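Local coordinates for protein hydratase ChsH1 (Mycobacterium tuberculosis, PDB 4W78) that hydrates the steroid enoyl-CoA 3-OPDC-CoA to 17-HOPC-CoA during cholesterol side-chain degradation, working in complex with ChsH2, at residues 117-129 with 140-152. Numbering follows the deposited sequence.
Sequences EQVSISAELGDVV and WFINQHIVWQVGD
I121 and W148 form a non-hydrogen-bonded pair of antiparallel strands 119-129 and 140-150, their side chains side by side. From I121, CB lies 3.8 Å from W148 CD1. I121 CG1, anti to the backbone N (chi1 -176°), sits over the five-membered ring of W148, 4.2 Å from its centroid and 28° off the normal, a CH-pi contact, and touches I146 CG2 at 3.5 Å. I121 CD1 continues the extended chain to lie 3.6 Å from I146 CG2 and 3.7 Å from W148 NE1, which donates a hydrogen bond to T71 OG1. Paired backbone bonds at S120-Q149, S122-V147 and E124-H145 set this register, V147 N to S122 O being nearly linear (N-H...O angle 167°). Between L125 and V128 the register shifts by one residue, and two bonds grip D127 O there: N143 N at 2.9 Å and N143 ND2 at 3.1 Å, ND2 lying above the carbonyl plane. Pairing resumes at V128-I142, followed by the hydrogen-bonded pair V129-F141. V128 CG1 meets W140 CE3 at 3.7 Å. A beta hairpin with a beta bulge results, L125, V128 and I142 packing on helix 85-94, consistent with the antiparallel sheet of a hotdog-type fold.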
loop_
_atom_site.group_PDB
_atom_site.type_symbol
_atom_site.label_atom_id
_atom_site.label_comp_id
_atom_site.label_asym_id
_atom_site.label_seq_id
_atom_site.Cartn_x
_atom_site.Cartn_y
_atom_site.Cartn_z
ATOM N N GLU A 117 8.562 6.653 -17.646
ATOM C CA GLU A 117 8.097 8.012 -17.894
ATOM C C GLU A 117 7.766 8.718 -16.593
ATOM O O GLU A 117 7.178 8.119 -15.696
ATOM C CB GLU A 117 6.901 8.025 -18.836
ATOM C CG GLU A 117 7.252 7.492 -20.215
ATOM C CD GLU A 117 6.227 7.859 -21.260
ATOM O OE1 GLU A 117 5.105 7.309 -21.222
ATOM O OE2 GLU A 117 6.553 8.706 -22.118
ATOM N N GLN A 118 8.176 9.977 -16.500
ATOM C CA GLN A 118 7.996 10.807 -15.310
ATOM C C GLN A 118 6.849 11.798 -15.518
ATOM O O GLN A 118 6.930 12.680 -16.369
ATOM C CB GLN A 118 9.289 11.582 -15.032
ATOM C CG GLN A 118 9.171 12.677 -13.981
ATOM C CD GLN A 118 9.031 12.115 -12.575
ATOM O OE1 GLN A 118 9.928 11.423 -12.079
ATOM N NE2 GLN A 118 7.910 12.412 -11.924
ATOM N N VAL A 119 5.790 11.656 -14.730
ATOM C CA VAL A 119 4.612 12.519 -14.853
ATOM C C VAL A 119 4.682 13.712 -13.905
ATOM O O VAL A 119 5.279 13.627 -12.825
ATOM C CB VAL A 119 3.324 11.696 -14.570
ATOM C CG1 VAL A 119 2.090 12.559 -14.576
ATOM C CG2 VAL A 119 3.186 10.566 -15.595
ATOM N N SER A 120 4.137 14.850 -14.340
ATOM C CA SER A 120 3.942 15.993 -13.446
ATOM C C SER A 120 2.467 16.381 -13.427
ATOM O O SER A 120 1.726 16.032 -14.334
ATOM C CB SER A 120 4.773 17.187 -13.900
ATOM O OG SER A 120 4.277 17.679 -15.132
ATOM N N ILE A 121 2.049 17.103 -12.393
ATOM C CA ILE A 121 0.650 17.508 -12.259
ATOM C C ILE A 121 0.542 19.013 -12.042
ATOM O O ILE A 121 1.360 19.605 -11.333
ATOM C CB ILE A 121 -0.035 16.753 -11.088
ATOM C CG1 ILE A 121 -1.532 17.084 -10.998
ATOM C CG2 ILE A 121 0.683 17.037 -9.755
ATOM C CD1 ILE A 121 -2.265 16.271 -9.918
ATOM N N SER A 122 -0.490 19.622 -12.636
ATOM C CA SER A 122 -0.783 21.048 -12.456
ATOM C C SER A 122 -2.277 21.178 -12.250
ATOM O O SER A 122 -3.054 20.469 -12.899
ATOM C CB SER A 122 -0.357 21.828 -13.695
ATOM O OG SER A 122 -0.697 23.205 -13.599
ATOM N N ALA A 123 -2.683 22.061 -11.341
ATOM C CA ALA A 123 -4.103 22.216 -11.006
ATOM C C ALA A 123 -4.551 23.654 -11.208
ATOM O O ALA A 123 -3.841 24.593 -10.850
ATOM C CB ALA A 123 -4.353 21.797 -9.566
ATOM N N GLU A 124 -5.745 23.819 -11.776
ATOM C CA GLU A 124 -6.334 25.127 -12.033
ATOM C C GLU A 124 -7.742 25.108 -11.463
ATOM O O GLU A 124 -8.445 24.107 -11.599
ATOM C CB GLU A 124 -6.398 25.373 -13.554
ATOM C CG GLU A 124 -6.932 26.732 -13.947
ATOM C CD GLU A 124 -7.464 26.757 -15.359
ATOM O OE1 GLU A 124 -8.356 25.935 -15.643
ATOM O OE2 GLU A 124 -7.009 27.590 -16.176
ATOM N N LEU A 125 -8.148 26.193 -10.808
ATOM C CA LEU A 125 -9.514 26.332 -10.319
ATOM C C LEU A 125 -10.459 26.647 -11.487
ATOM O O LEU A 125 -10.151 27.480 -12.349
ATOM C CB LEU A 125 -9.546 27.422 -9.236
ATOM C CG LEU A 125 -10.777 27.684 -8.374
ATOM C CD1 LEU A 125 -11.155 26.431 -7.614
ATOM C CD2 LEU A 125 -10.465 28.799 -7.403
ATOM N N GLY A 126 -11.590 25.944 -11.530
ATOM C CA GLY A 126 -12.639 26.222 -12.495
ATOM C C GLY A 126 -13.840 26.858 -11.822
ATOM O O GLY A 126 -13.687 27.689 -10.937
ATOM N N ASP A 127 -15.045 26.448 -12.215
ATOM C CA ASP A 127 -16.252 27.072 -11.683
ATOM C C ASP A 127 -16.397 26.891 -10.205
ATOM O O ASP A 127 -16.219 25.788 -9.699
ATOM C CB ASP A 127 -17.492 26.442 -12.285
ATOM C CG ASP A 127 -17.658 26.796 -13.678
ATOM O OD1 ASP A 127 -17.009 27.789 -14.057
ATOM O OD2 ASP A 127 -18.420 26.097 -14.382
ATOM N N VAL A 128 -16.776 27.971 -9.539
ATOM C CA VAL A 128 -17.186 27.931 -8.145
ATOM C C VAL A 128 -18.604 28.487 -8.089
ATOM O O VAL A 128 -18.845 29.634 -8.448
ATOM C CB VAL A 128 -16.230 28.743 -7.273
ATOM C CG1 VAL A 128 -16.722 28.782 -5.827
ATOM C CG2 VAL A 128 -14.829 28.154 -7.376
ATOM N N VAL A 129 -19.545 27.649 -7.676
ATOM C CA VAL A 129 -20.965 27.950 -7.837
ATOM C C VAL A 129 -21.689 27.781 -6.517
ATOM O O VAL A 129 -21.510 26.782 -5.833
ATOM C CB VAL A 129 -21.611 27.013 -8.879
ATOM C CG1 VAL A 129 -23.117 27.257 -8.961
ATOM C CG2 VAL A 129 -20.966 27.202 -10.239
ATOM N N TRP A 140 -21.412 25.009 -1.616
ATOM C CA TRP A 140 -20.841 25.558 -2.839
ATOM C C TRP A 140 -20.139 24.453 -3.591
ATOM O O TRP A 140 -19.453 23.633 -2.987
ATOM C CB TRP A 140 -19.802 26.621 -2.500
ATOM C CG TRP A 140 -20.377 27.905 -2.016
ATOM C CD1 TRP A 140 -20.993 28.132 -0.819
ATOM C CD2 TRP A 140 -20.359 29.157 -2.705
ATOM N NE1 TRP A 140 -21.369 29.448 -0.723
ATOM C CE2 TRP A 140 -20.990 30.101 -1.868
ATOM C CE3 TRP A 140 -19.865 29.574 -3.946
ATOM C CZ2 TRP A 140 -21.150 31.434 -2.236
ATOM C CZ3 TRP A 140 -20.026 30.903 -4.311
ATOM C CH2 TRP A 140 -20.665 31.815 -3.457
ATOM N N PHE A 141 -20.306 24.417 -4.908
ATOM C CA PHE A 141 -19.577 23.445 -5.713
ATOM C C PHE A 141 -18.303 24.072 -6.243
ATOM O O PHE A 141 -18.315 25.221 -6.686
ATOM C CB PHE A 141 -20.432 22.943 -6.882
ATOM C CG PHE A 141 -21.619 22.107 -6.459
ATOM C CD1 PHE A 141 -21.478 20.749 -6.268
ATOM C CD2 PHE A 141 -22.864 22.683 -6.269
ATOM C CE1 PHE A 141 -22.560 19.968 -5.893
ATOM C CE2 PHE A 141 -23.952 21.911 -5.888
ATOM C CZ PHE A 141 -23.793 20.552 -5.702
ATOM N N ILE A 142 -17.220 23.306 -6.193
ATOM C CA ILE A 142 -15.906 23.778 -6.633
ATOM C C ILE A 142 -15.349 22.800 -7.660
ATOM O O ILE A 142 -15.193 21.608 -7.375
ATOM C CB ILE A 142 -14.935 23.859 -5.455
ATOM C CG1 ILE A 142 -15.412 24.917 -4.463
ATOM C CG2 ILE A 142 -13.528 24.201 -5.944
ATOM C CD1 ILE A 142 -15.476 24.413 -3.049
ATOM N N ASN A 143 -15.078 23.302 -8.863
ATOM C CA ASN A 143 -14.448 22.527 -9.924
ATOM C C ASN A 143 -12.974 22.836 -10.070
ATOM O O ASN A 143 -12.540 23.985 -9.859
ATOM C CB ASN A 143 -15.129 22.819 -11.258
ATOM C CG ASN A 143 -16.565 22.341 -11.289
ATOM O OD1 ASN A 143 -16.843 21.219 -11.698
ATOM N ND2 ASN A 143 -17.477 23.184 -10.833
ATOM N N GLN A 144 -12.203 21.819 -10.422
ATOM C CA GLN A 144 -10.783 21.998 -10.752
ATOM C C GLN A 144 -10.469 21.312 -12.064
ATOM O O GLN A 144 -11.031 20.245 -12.356
ATOM C CB GLN A 144 -9.903 21.394 -9.670
ATOM C CG GLN A 144 -9.827 22.166 -8.371
ATOM C CD GLN A 144 -8.885 21.485 -7.400
ATOM O OE1 GLN A 144 -9.295 20.628 -6.615
ATOM N NE2 GLN A 144 -7.610 21.833 -7.477
ATOM N N HIS A 145 -9.579 21.901 -12.862
ATOM C CA HIS A 145 -9.043 21.238 -14.044
ATOM C C HIS A 145 -7.595 20.860 -13.756
ATOM O O HIS A 145 -6.746 21.727 -13.508
ATOM C CB HIS A 145 -9.117 22.129 -15.285
ATOM C CG HIS A 145 -8.739 21.427 -16.562
ATOM N ND1 HIS A 145 -8.232 22.091 -17.651
ATOM C CD2 HIS A 145 -8.790 20.125 -16.924
ATOM C CE1 HIS A 145 -7.991 21.247 -18.633
ATOM N NE2 HIS A 145 -8.328 20.044 -18.219
ATOM N N ILE A 146 -7.339 19.564 -13.744
ATOM C CA ILE A 146 -6.015 19.012 -13.486
ATOM C C ILE A 146 -5.446 18.547 -14.805
ATOM O O ILE A 146 -6.154 17.923 -15.604
ATOM C CB ILE A 146 -6.154 17.763 -12.604
ATOM C CG1 ILE A 146 -6.928 18.063 -11.319
ATOM C CG2 ILE A 146 -4.802 17.074 -12.371
ATOM C CD1 ILE A 146 -6.530 19.281 -10.619
ATOM N N VAL A 147 -4.172 18.835 -15.045
ATOM C CA VAL A 147 -3.498 18.345 -16.243
ATOM C C VAL A 147 -2.207 17.624 -15.850
ATOM O O VAL A 147 -1.442 18.122 -15.017
ATOM C CB VAL A 147 -3.194 19.481 -17.238
ATOM C CG1 VAL A 147 -2.476 18.953 -18.463
ATOM C CG2 VAL A 147 -4.492 20.207 -17.649
ATOM N N TRP A 148 -1.991 16.445 -16.425
ATOM C CA TRP A 148 -0.736 15.725 -16.251
ATOM C C TRP A 148 0.086 15.800 -17.519
ATOM O O TRP A 148 -0.446 15.684 -18.635
ATOM C CB TRP A 148 -0.965 14.248 -15.917
ATOM C CG TRP A 148 -1.538 13.987 -14.546
ATOM C CD1 TRP A 148 -0.836 13.816 -13.386
ATOM C CD2 TRP A 148 -2.922 13.851 -14.206
ATOM N NE1 TRP A 148 -1.706 13.565 -12.339
ATOM C CE2 TRP A 148 -2.989 13.579 -12.825
ATOM C CE3 TRP A 148 -4.115 13.905 -14.946
ATOM C CZ2 TRP A 148 -4.200 13.384 -12.159
ATOM C CZ3 TRP A 148 -5.323 13.694 -14.282
ATOM C CH2 TRP A 148 -5.356 13.447 -12.901
ATOM N N GLN A 149 1.390 15.955 -17.331
ATOM C CA GLN A 149 2.328 16.045 -18.433
ATOM C C GLN A 149 3.477 15.067 -18.266
ATOM O O GLN A 149 3.822 14.674 -17.149
ATOM C CB GLN A 149 2.902 17.456 -18.515
ATOM C CG GLN A 149 1.864 18.509 -18.813
ATOM C CD GLN A 149 2.492 19.862 -19.003
ATOM O OE1 GLN A 149 3.024 20.445 -18.060
ATOM N NE2 GLN A 149 2.463 20.358 -20.230
ATOM N N VAL A 150 4.070 14.688 -19.390
ATOM C CA VAL A 150 5.382 14.060 -19.390
ATOM C C VAL A 150 6.240 15.038 -20.167
ATOM O O VAL A 150 6.028 15.242 -21.360
ATOM C CB VAL A 150 5.356 12.682 -20.061
ATOM C CG1 VAL A 150 6.779 12.149 -20.236
ATOM C CG2 VAL A 150 4.510 11.700 -19.232
ATOM N N GLY A 151 7.171 15.693 -19.480
ATOM C CA GLY A 151 7.865 16.828 -20.069
ATOM C C GLY A 151 6.858 17.925 -20.364
ATOM O O GLY A 151 6.090 18.327 -19.486
ATOM N N ASP A 152 6.845 18.399 -21.607
ATOM C CA ASP A 152 5.897 19.433 -22.019
ATOM C C ASP A 152 4.669 18.860 -22.731
ATOM O O ASP A 152 3.870 19.608 -23.292
ATOM C CB ASP A 152 6.584 20.441 -22.945
ATOM C CG ASP A 152 7.577 21.324 -22.218
ATOM O OD1 ASP A 152 7.319 21.674 -21.045
ATOM O OD2 ASP A 152 8.614 21.673 -22.826
HETATM O O HOH W 1 7.378 15.348 -16.453
HETATM O O HOH W 2 6.324 17.652 -16.888
HETATM O O HOH W 3 1.352 19.249 -15.379
#